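Local coordinates for protein haloacid dehalogenase/epoxide hydrolase family (Corynebacterium glutamicum ATCC 13032, PDB 2PR7) that is of unknown function but probably acts as a hydrolase of the haloacid dehalogenase superfamily, with a calcium ion held at its metal site, at residues L5-A10 / T37-N42; V61-L66 / A84-L89; A10-G15 / V97-L102; D93-D98 / V113-Q118. All coordinates share one frame; numbering follows the deposited sequence. Where two conformers were deposited one is given.

Interaction 1: L5-A10 / T37-N42; sequences LIVDYA and TVILSN. With CA (calcium ion), chain C.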
# COMPACT_ATOMS: atom_id res chain seq x y z
N LEU A 5 0.12 -6.36 -0.15
CA LEU A 5 0.51 -5.10 0.51
C LEU A 5 -0.10 -3.94 -0.25
O LEU A 5 0.29 -3.69 -1.42
CB LEU A 5 2.02 -5.00 0.56
CG LEU A 5 2.68 -3.69 1.09
CD1 LEU A 5 2.19 -3.34 2.51
CD2 LEU A 5 4.20 -3.85 1.06
N ILE A 6 -0.99 -3.23 0.45
CA ILE A 6 -1.75 -2.10 -0.11
C ILE A 6 -1.21 -0.86 0.65
O ILE A 6 -1.22 -0.85 1.87
CB ILE A 6 -3.25 -2.24 0.07
CG1 ILE A 6 -3.79 -3.57 -0.52
CG2 ILE A 6 -3.97 -0.97 -0.50
CD1 ILE A 6 -5.27 -3.83 -0.25
N VAL A 7 -0.64 0.10 -0.06
CA VAL A 7 -0.04 1.28 0.58
C VAL A 7 -0.56 2.57 0.00
O VAL A 7 -0.92 2.62 -1.16
CB VAL A 7 1.49 1.28 0.47
CG1 VAL A 7 2.08 -0.13 0.81
CG2 VAL A 7 1.95 1.71 -0.88
N ASP A 8 -0.63 3.59 0.85
CA ASP A 8 -1.00 4.92 0.39
C ASP A 8 0.19 5.52 -0.27
O ASP A 8 1.32 5.04 -0.12
CB ASP A 8 -1.53 5.83 1.50
CG ASP A 8 -2.34 7.00 0.94
OD1 ASP A 8 -2.49 7.16 -0.32
OD2 ASP A 8 -2.85 7.74 1.72
N TYR A 9 -0.03 6.56 -1.07
CA TYR A 9 1.07 7.31 -1.64
C TYR A 9 1.37 8.54 -0.76
O TYR A 9 2.42 8.59 -0.08
CB TYR A 9 0.73 7.73 -3.09
CG TYR A 9 1.84 8.46 -3.71
CD1 TYR A 9 2.94 7.78 -4.20
CD2 TYR A 9 1.83 9.86 -3.76
CE1 TYR A 9 3.98 8.45 -4.76
CE2 TYR A 9 2.89 10.55 -4.31
CZ TYR A 9 3.96 9.84 -4.81
OH TYR A 9 5.00 10.52 -5.40
N ALA A 10 0.46 9.54 -0.71
CA ALA A 10 0.75 10.78 -0.03
C ALA A 10 0.87 10.52 1.46
O ALA A 10 0.00 9.91 2.05
CB ALA A 10 -0.39 11.81 -0.30
N THR A 37 1.57 -6.01 -4.66
CA THR A 37 1.66 -4.65 -4.16
C THR A 37 0.77 -3.71 -4.93
O THR A 37 0.76 -3.70 -6.16
CB THR A 37 3.11 -4.13 -4.20
OG1 THR A 37 3.69 -4.28 -5.52
CG2 THR A 37 3.94 -4.91 -3.22
N VAL A 38 -0.02 -2.93 -4.19
CA VAL A 38 -0.94 -1.95 -4.76
C VAL A 38 -0.80 -0.63 -4.02
O VAL A 38 -0.73 -0.62 -2.79
CB VAL A 38 -2.41 -2.38 -4.66
CG1 VAL A 38 -3.31 -1.37 -5.37
CG2 VAL A 38 -2.60 -3.69 -5.26
N ILE A 39 -0.74 0.47 -4.76
CA ILE A 39 -0.89 1.80 -4.17
C ILE A 39 -2.36 2.12 -4.30
O ILE A 39 -2.92 2.06 -5.41
CB ILE A 39 -0.05 2.87 -4.90
CG1 ILE A 39 1.44 2.61 -4.68
CG2 ILE A 39 -0.45 4.27 -4.42
CD1 ILE A 39 2.39 3.51 -5.42
N LEU A 40 -2.99 2.41 -3.17
CA LEU A 40 -4.41 2.80 -3.11
C LEU A 40 -4.41 4.18 -2.53
O LEU A 40 -4.14 4.38 -1.33
CB LEU A 40 -5.28 1.87 -2.28
CG LEU A 40 -6.78 2.17 -2.17
CD1 LEU A 40 -7.47 2.07 -3.55
CD2 LEU A 40 -7.42 1.26 -1.16
N SER A 41 -4.72 5.16 -3.38
CA SER A 41 -4.60 6.54 -2.98
C SER A 41 -5.91 7.31 -3.18
O SER A 41 -6.54 7.20 -4.24
CB SER A 41 -3.51 7.17 -3.84
OG SER A 41 -3.40 8.57 -3.67
N ASN A 42 -6.27 8.15 -2.20
CA ASN A 42 -7.38 9.07 -2.36
C ASN A 42 -6.77 10.30 -3.04
O ASN A 42 -6.12 11.09 -2.37
CB ASN A 42 -8.00 9.47 -1.02
CG ASN A 42 -8.97 8.41 -0.47
OD1 ASN A 42 -9.19 7.37 -1.08
ND2 ASN A 42 -9.58 8.70 0.69
CA CA C . -2.21 9.45 2.97
O HOH W 1 -4.95 8.49 0.37
O HOH W 2 -3.61 11.23 2.07
O HOH W 3 -2.14 12.09 3.59
O HOH W 4 -4.16 8.75 4.25
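Ile6 and Leu40 run alongside one another from the same face of the sheet, with CG2 of Ile6 3.6 Å from CB of Leu40; helix 77-86 packs over both through Ala83. This branch of Ile6 reaches its neighbour because it stands anti to the backbone N, while CG1 is turned to the other side. Through the sheet, the second face carries Val7 and Ile39, whose CG2 and CG1 approach to 3.9 Å at an angle, and Ile39 CG2 also touches CB of Tyr9. Beneath these side chains strands 4-7 and 36-41 run parallel, 29° apart. Three backbone bonds join them: Val38 N to Leu5 O, Val7 N to Val38 O (2.8 Å) and Leu40 N to Val7 O. These are the central strand 4-7 and one of its neighbours in a Rossmann-like HAD fold, joined by the beta-alpha-beta crossover through helix 17-32. Beyond the last strand bond Asp8, probably the nucleophile-motif aspartate of the family, turns to polar partners. Its CG is anti to the backbone N (chi1 -161°), and OD2 binds the calcium ion at 2.2 Å, beside Ala10 O at 2.4 Å. The other oxygen, OD1, accepts from Tyr9 N at 2.6 Å, met from above the carboxylate plane. A water donates a hydrogen bond to Asp8 OD2 at 2.6 Å and accepts from Asn42 N; the Asn42 side chain bonds to Lys74 O.

Interaction 2: V61-L66 / A84-L89; sequences VDKVLL and ADAIDL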
# COMPACT_ATOMS: atom_id res chain seq x y z
N VAL A 61 5.59 -1.07 -7.99
CA VAL A 61 4.44 -1.78 -7.48
C VAL A 61 3.73 -2.45 -8.66
O VAL A 61 3.92 -2.06 -9.84
CB VAL A 61 3.50 -0.81 -6.69
CG1 VAL A 61 4.29 -0.18 -5.56
CG2 VAL A 61 2.95 0.28 -7.59
N ASP A 62 2.85 -3.40 -8.32
CA ASP A 62 2.06 -4.12 -9.30
C ASP A 62 0.96 -3.25 -9.90
O ASP A 62 0.71 -3.30 -11.11
CB ASP A 62 1.42 -5.37 -8.72
CG ASP A 62 2.45 -6.42 -8.39
OD1 ASP A 62 3.27 -6.75 -9.27
OD2 ASP A 62 2.44 -6.91 -7.26
N LYS A 63 0.30 -2.45 -9.04
CA LYS A 63 -0.82 -1.66 -9.50
C LYS A 63 -0.94 -0.34 -8.73
O LYS A 63 -0.66 -0.29 -7.56
CB LYS A 63 -2.09 -2.44 -9.29
CG LYS A 63 -2.17 -3.80 -9.95
CD LYS A 63 -2.48 -3.70 -11.42
CE LYS A 63 -2.75 -5.09 -11.99
NZ LYS A 63 -1.77 -6.08 -11.46
N VAL A 64 -1.48 0.67 -9.40
CA VAL A 64 -1.82 1.94 -8.80
C VAL A 64 -3.32 2.17 -9.02
O VAL A 64 -3.81 2.14 -10.17
CB VAL A 64 -0.98 3.08 -9.43
CG1 VAL A 64 -1.55 4.46 -9.09
CG2 VAL A 64 0.51 3.00 -9.00
N LEU A 65 -4.03 2.43 -7.93
CA LEU A 65 -5.46 2.73 -7.94
C LEU A 65 -5.69 4.11 -7.30
O LEU A 65 -5.22 4.36 -6.19
CB LEU A 65 -6.30 1.69 -7.17
CG LEU A 65 -6.40 0.29 -7.79
CD1 LEU A 65 -7.34 -0.58 -6.91
CD2 LEU A 65 -6.87 0.36 -9.21
N LEU A 66 -6.43 4.99 -7.99
CA LEU A 66 -6.65 6.36 -7.53
C LEU A 66 -8.15 6.57 -7.40
O LEU A 66 -8.91 6.31 -8.36
CB LEU A 66 -6.09 7.33 -8.55
CG LEU A 66 -4.59 7.10 -8.81
CD1 LEU A 66 -3.98 7.71 -10.09
CD2 LEU A 66 -3.75 7.54 -7.57
N ALA A 84 -7.68 -5.21 -3.44
CA ALA A 84 -7.49 -6.64 -3.28
C ALA A 84 -7.73 -7.34 -4.63
O ALA A 84 -6.90 -8.15 -5.10
CB ALA A 84 -8.42 -7.18 -2.19
N ASP A 85 -8.86 -7.01 -5.27
CA ASP A 85 -9.18 -7.55 -6.61
C ASP A 85 -8.04 -7.32 -7.61
O ASP A 85 -7.72 -8.22 -8.40
CB ASP A 85 -10.48 -6.93 -7.16
CG ASP A 85 -11.75 -7.39 -6.41
OD1 ASP A 85 -11.69 -8.31 -5.57
OD2 ASP A 85 -12.82 -6.82 -6.66
N ALA A 86 -7.40 -6.14 -7.56
CA ALA A 86 -6.34 -5.75 -8.52
C ALA A 86 -5.13 -6.70 -8.51
O ALA A 86 -4.41 -6.82 -9.50
CB ALA A 86 -5.85 -4.29 -8.25
N ILE A 87 -4.89 -7.34 -7.36
CA ILE A 87 -3.78 -8.28 -7.21
C ILE A 87 -4.30 -9.70 -6.96
O ILE A 87 -3.54 -10.58 -6.50
CB ILE A 87 -2.74 -7.81 -6.14
CG1 ILE A 87 -3.41 -7.60 -4.78
CG2 ILE A 87 -2.07 -6.55 -6.62
CD1 ILE A 87 -2.40 -7.32 -3.64
N ASP A 88 -5.59 -9.89 -7.28
CA ASP A 88 -6.25 -11.20 -7.28
C ASP A 88 -6.24 -11.90 -5.92
O ASP A 88 -6.04 -13.10 -5.89
CB ASP A 88 -5.67 -12.14 -8.37
CG ASP A 88 -5.83 -11.59 -9.78
OD1 ASP A 88 -6.93 -11.10 -10.15
OD2 ASP A 88 -4.84 -11.60 -10.52
N LEU A 89 -6.48 -11.17 -4.82
CA LEU A 89 -6.48 -11.73 -3.47
C LEU A 89 -7.78 -11.38 -2.79
O LEU A 89 -8.38 -10.36 -3.13
CB LEU A 89 -5.34 -11.12 -2.65
CG LEU A 89 -3.92 -11.60 -2.95
CD1 LEU A 89 -2.91 -10.74 -2.15
CD2 LEU A 89 -3.76 -13.11 -2.61
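Lys63 runs its aliphatic chain alongside Ala86, with CG 4.1 Å from Ala86 CB and NZ near the carbonyl oxygen of the same residue. Two bends shape this course. With CG set beside the backbone N, the chain kinks at chi2 (-78°), runs extended through chi3, and kinks again at chi4 (-43°), which leaves CE and NZ about equally near Ala86 O. The hydrogen bond from Lys63 NZ to Ala86 O is weak, at 3.4 Å, and most of the contact is made by methylenes. The opposite charges of Lys63 NZ and Asp88 OD2 are 6.4 Å apart and not in contact, so any attraction is probably modest. Leu65, on the same face of the strand, extends its chain (chi2 -177°) and brings CD1 to 4.2 Å from Ala86 CB, so that this methyl is met by both side chains. Ile87 adds its CG2 branch, which touches Lys63 CG at 4.3 Å and CB of Asp62. A Schellman motif ends the helix here, with Leu89 N bonded to Ala84 O, Asp88 N to Asp85 O, and Asp88 at positive phi; Ile87 N is a second donor to Ala84 O. The contact thus lays the C-terminal end of helix 77-86 on edge strand 63-66; Asp62 OD2 is tied to Thr37 N on the adjoining strand 36-41, and Ile87 rests on Val38 of that strand.

Interaction 3: A10-G15 / V97-L102; sequences AGVLDG and VDDSIL. With CA (calcium ion), chain C; EDO (1,2-ethanediol), chain D.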
# COMPACT_ATOMS: atom_id res chain seq x y z
N ALA A 10 0.46 9.54 -0.71
CA ALA A 10 0.75 10.78 -0.03
C ALA A 10 0.87 10.52 1.46
O ALA A 10 0.00 9.91 2.05
CB ALA A 10 -0.39 11.81 -0.30
N GLY A 11 1.95 10.99 2.06
CA GLY A 11 2.14 10.71 3.47
C GLY A 11 2.79 9.39 3.82
O GLY A 11 3.08 9.12 5.01
N VAL A 12 3.05 8.56 2.81
CA VAL A 12 3.68 7.28 3.05
C VAL A 12 4.89 7.13 2.13
O VAL A 12 6.01 6.88 2.62
CB VAL A 12 2.68 6.12 2.86
CG1 VAL A 12 3.41 4.77 3.02
CG2 VAL A 12 1.44 6.24 3.84
N LEU A 13 4.70 7.29 0.82
CA LEU A 13 5.73 6.99 -0.19
C LEU A 13 6.36 8.24 -0.75
O LEU A 13 7.24 8.18 -1.62
CB LEU A 13 5.12 6.16 -1.36
CG LEU A 13 4.56 4.78 -0.98
CD1 LEU A 13 3.84 4.11 -2.20
CD2 LEU A 13 5.69 3.85 -0.41
N ASP A 14 5.92 9.42 -0.31
CA ASP A 14 6.43 10.66 -0.87
C ASP A 14 7.22 11.54 0.09
O ASP A 14 7.24 12.76 -0.06
CB ASP A 14 5.29 11.46 -1.45
CG ASP A 14 4.33 11.91 -0.43
OD1 ASP A 14 4.31 11.44 0.74
OD2 ASP A 14 3.54 12.84 -0.78
N GLY A 15 7.88 10.91 1.07
CA GLY A 15 8.66 11.58 2.09
C GLY A 15 10.04 11.97 1.65
O GLY A 15 10.31 12.23 0.48
N VAL A 97 -1.23 -0.25 4.61
CA VAL A 97 -0.41 0.67 5.30
C VAL A 97 -0.87 2.09 4.93
O VAL A 97 -0.84 2.47 3.77
CB VAL A 97 1.09 0.46 4.94
CG1 VAL A 97 2.02 1.56 5.61
CG2 VAL A 97 1.57 -0.99 5.22
N ASP A 98 -1.23 2.89 5.91
CA ASP A 98 -1.82 4.20 5.62
C ASP A 98 -1.56 5.12 6.81
O ASP A 98 -1.58 4.68 7.98
CB ASP A 98 -3.33 4.01 5.40
CG ASP A 98 -4.01 5.17 4.63
OD1 ASP A 98 -4.04 6.31 5.13
OD2 ASP A 98 -4.60 4.90 3.58
N ASP A 99 -1.36 6.40 6.51
CA ASP A 99 -1.11 7.39 7.56
C ASP A 99 -2.40 7.97 8.17
O ASP A 99 -2.34 8.80 9.06
CB ASP A 99 -0.21 8.53 7.05
CG ASP A 99 -0.86 9.36 5.98
OD1 ASP A 99 -1.49 8.75 5.12
OD2 ASP A 99 -0.79 10.59 6.01
N SER A 100 -3.56 7.52 7.70
CA SER A 100 -4.85 7.92 8.24
C SER A 100 -5.43 6.82 9.11
O SER A 100 -5.73 5.72 8.62
CB SER A 100 -5.86 8.23 7.15
OG SER A 100 -7.16 8.25 7.68
N ILE A 101 -5.62 7.14 10.39
CA ILE A 101 -6.16 6.15 11.32
C ILE A 101 -7.55 5.69 10.89
O ILE A 101 -7.86 4.50 11.00
CB ILE A 101 -6.12 6.61 12.79
CG1 ILE A 101 -6.40 5.40 13.71
CG2 ILE A 101 -7.09 7.76 13.01
CD1 ILE A 101 -5.41 4.23 13.52
N LEU A 102 -8.37 6.60 10.37
CA LEU A 102 -9.66 6.26 9.85
C LEU A 102 -9.59 5.26 8.68
O LEU A 102 -10.46 4.35 8.60
CB LEU A 102 -10.38 7.56 9.43
CG LEU A 102 -10.80 8.40 10.66
CD1 LEU A 102 -11.57 9.63 10.22
CD2 LEU A 102 -11.65 7.56 11.63
CA CA C . -2.21 9.45 2.97
C1 EDO D . 8.66 5.85 -4.25
O1 EDO D . 9.89 6.55 -4.40
C2 EDO D . 8.87 4.96 -3.05
O2 EDO D . 8.70 5.77 -1.88
O HOH W 4 -4.16 8.75 4.25
O HOH W 3 -2.14 12.09 3.59
O HOH W 2 -3.61 11.23 2.07
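Val12 presses its two methyls against the end of strand 94-98, and this is the close-packed side of the contact. CG2 lies 3.9 Å from Asp99 N and 4.1 Å from Asp99 OD1, while CG1, anti to its own backbone N, turns inward to meet CG1 of Val97 at 4.4 Å. No hydrogen bond crosses between 10-15 and 97-102; on the open side they are joined by the calcium ion and its waters. Asp99 OD1 and Ala10 O each bind the metal at 2.4 Å, and their own separation of 3.6 Å reflects the metal they share. A first torsion of 66° sets the Asp99 carboxylate between backbone N and carbonyl carbon, where it faces the 10-15 loop. OD2 does not ligate the metal and instead takes a longer bond from a metal-bound water. A second metal-bound water donates to Asp98 OD1 at 2.6 Å, making Asp98 a second-shell residue. That oxygen also accepts from Ser100 N on its anti lone pair, an Asx turn, and Asp98 OD2 forms a salt bridge with Lys74. Asp98 and Asp99 probably correspond to the motif IV acidic pair of HAD proteins. In the loop Gly11, at positive phi, gives its N-H to Asp14 OD1 (2.7 Å). Asp8, just after strand 4-7, completes the protein ligands of the metal, while Val12 and Leu13 lean on Trp23 of helix 17-32, and Ser100 caps the start of helix 101-110.

Interaction 4: D93-D98 / V113-Q118; sequences DCVLVD and VGVYYQ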
# COMPACT_ATOMS: atom_id res chain seq x y z
N ASP A 93 -6.41 -11.38 3.01
CA ASP A 93 -5.01 -11.71 2.80
C ASP A 93 -4.13 -10.48 2.60
O ASP A 93 -2.95 -10.57 2.28
CB ASP A 93 -4.86 -12.69 1.61
CG ASP A 93 -5.41 -14.05 1.93
OD1 ASP A 93 -5.49 -14.38 3.15
OD2 ASP A 93 -5.79 -14.78 1.00
N CYS A 94 -4.72 -9.31 2.77
CA CYS A 94 -3.99 -8.06 2.52
C CYS A 94 -3.76 -7.28 3.78
O CYS A 94 -4.64 -7.26 4.68
CB CYS A 94 -4.74 -7.19 1.52
SG CYS A 94 -5.03 -7.91 -0.11
N VAL A 95 -2.64 -6.57 3.75
CA VAL A 95 -2.23 -5.56 4.71
C VAL A 95 -2.42 -4.17 4.10
O VAL A 95 -1.91 -3.92 2.99
CB VAL A 95 -0.74 -5.69 5.09
CG1 VAL A 95 -0.43 -4.67 6.20
CG2 VAL A 95 -0.40 -7.13 5.60
N LEU A 96 -3.01 -3.23 4.82
CA LEU A 96 -3.07 -1.85 4.39
C LEU A 96 -2.09 -1.04 5.24
O LEU A 96 -2.18 -1.10 6.49
CB LEU A 96 -4.46 -1.24 4.59
CG LEU A 96 -4.50 0.28 4.34
CD1 LEU A 96 -4.47 0.52 2.78
CD2 LEU A 96 -5.69 1.00 4.98
N VAL A 97 -1.23 -0.25 4.61
CA VAL A 97 -0.41 0.67 5.30
C VAL A 97 -0.87 2.09 4.93
O VAL A 97 -0.84 2.47 3.77
CB VAL A 97 1.09 0.46 4.94
CG1 VAL A 97 2.02 1.56 5.61
CG2 VAL A 97 1.57 -0.99 5.22
N ASP A 98 -1.23 2.89 5.91
CA ASP A 98 -1.82 4.20 5.62
C ASP A 98 -1.56 5.12 6.81
O ASP A 98 -1.58 4.68 7.98
CB ASP A 98 -3.33 4.01 5.40
CG ASP A 98 -4.01 5.17 4.63
OD1 ASP A 98 -4.04 6.31 5.13
OD2 ASP A 98 -4.60 4.90 3.58
N VAL A 113 -5.63 -6.71 7.44
CA VAL A 113 -4.67 -6.36 8.50
C VAL A 113 -4.24 -4.90 8.31
O VAL A 113 -3.84 -4.50 7.24
CB VAL A 113 -3.46 -7.31 8.57
CG1 VAL A 113 -2.45 -6.77 9.56
CG2 VAL A 113 -3.92 -8.72 8.96
N GLY A 114 -4.30 -4.11 9.38
CA GLY A 114 -4.01 -2.69 9.30
C GLY A 114 -2.67 -2.33 9.91
O GLY A 114 -2.33 -2.82 11.00
N VAL A 115 -1.94 -1.42 9.27
CA VAL A 115 -0.73 -0.85 9.84
C VAL A 115 -0.81 0.64 9.72
O VAL A 115 -0.89 1.19 8.59
CB VAL A 115 0.51 -1.35 9.10
CG1 VAL A 115 1.81 -0.60 9.62
CG2 VAL A 115 0.64 -2.88 9.25
N TYR A 116 -0.81 1.33 10.88
CA TYR A 116 -0.81 2.79 10.92
C TYR A 116 0.59 3.34 10.71
O TYR A 116 1.51 3.02 11.43
CB TYR A 116 -1.36 3.25 12.25
CG TYR A 116 -1.40 4.73 12.47
CD1 TYR A 116 -2.00 5.57 11.55
CD2 TYR A 116 -0.84 5.30 13.60
CE1 TYR A 116 -2.07 6.91 11.76
CE2 TYR A 116 -0.92 6.67 13.82
CZ TYR A 116 -1.56 7.48 12.90
OH TYR A 116 -1.67 8.86 13.09
N TYR A 117 0.75 4.19 9.69
CA TYR A 117 2.04 4.76 9.31
C TYR A 117 2.16 6.14 9.88
O TYR A 117 1.51 7.10 9.41
CB TYR A 117 2.15 4.86 7.80
CG TYR A 117 3.52 5.22 7.30
CD1 TYR A 117 4.47 4.23 7.07
CD2 TYR A 117 3.87 6.50 7.01
CE1 TYR A 117 5.69 4.54 6.59
CE2 TYR A 117 5.10 6.79 6.54
CZ TYR A 117 6.00 5.79 6.33
OH TYR A 117 7.26 6.05 5.83
N GLN A 118 2.90 6.24 10.95
CA GLN A 118 3.26 7.56 11.47
C GLN A 118 4.76 7.81 11.30
O GLN A 118 5.17 8.94 11.05
CB GLN A 118 2.80 7.66 12.93
CG GLN A 118 3.05 8.99 13.60
CD GLN A 118 2.30 9.09 14.95
OE1 GLN A 118 2.61 8.33 15.86
NE2 GLN A 118 1.37 10.07 15.10
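Cys94 O receives the first of five backbone bonds, from Val113 N at 3.0 Å, that join strands 94-98 and 113-116 in parallel, their axes 20° apart. The next three, Leu96 N to Val113 O, Val115 N to Leu96 O (2.8 Å) and Asp98 N to Val115 O (3.2 Å), are directed nearly head-on at the carbonyl oxygens. The fifth differs: Tyr117 N reaches Asp98 O at 2.9 Å with a straight N-H, but from 51° above the carbonyl plane, as the chain leaves the strand. Val95, Val97, Val113 and Val115 share one face. Val95 reaches with CG1, anti to its N (chi1 -175°), and Val115 answers with CG2, the branch beside its own N, 3.7 Å away. Val97 and Val115 instead run alongside each other, CG2 of the first against CB of the second. Val97 CG1 then meets CD1 of the Tyr117 ring obliquely at 3.9 Å. Helix 120-131 covers this valine face through Ile127 and Phe131, and Trp23 NE1 bonds to the Tyr117 hydroxyl. On the other face lie Leu96 and Asp98, over which helix 101-110 passes in a beta-alpha-beta crossover. Backbone bonds and apolar branches thus carry the contact; the Asp98 carboxylate takes no part in joining the strands and can serve the metal-site side.

Overall arrangement
All four contacts reach one five-stranded parallel sheet, ordered 63-66, 36-41, 4-7, 94-98, 113-116. Interaction 1 lies near its centre; interaction 2 packs helix 77-86 against outer strand 63-66, its centre 9 Å from that of interaction 1, and interaction 4 adds the outer strand 113-116 on the other side, 10 Å from interaction 1. Interactions 1, 2 and 4 follow in series along the chain, whereas interaction 3 joins segments 82 residues apart, with interaction 2 nested inside its loop, their centres about 17 Å apart. Interactions 1 and 3 share Ala10 and the calcium ion, so the metal site forms where strands 4-7 and 94-98 end side by side, the usual place of the active site in HAD proteins.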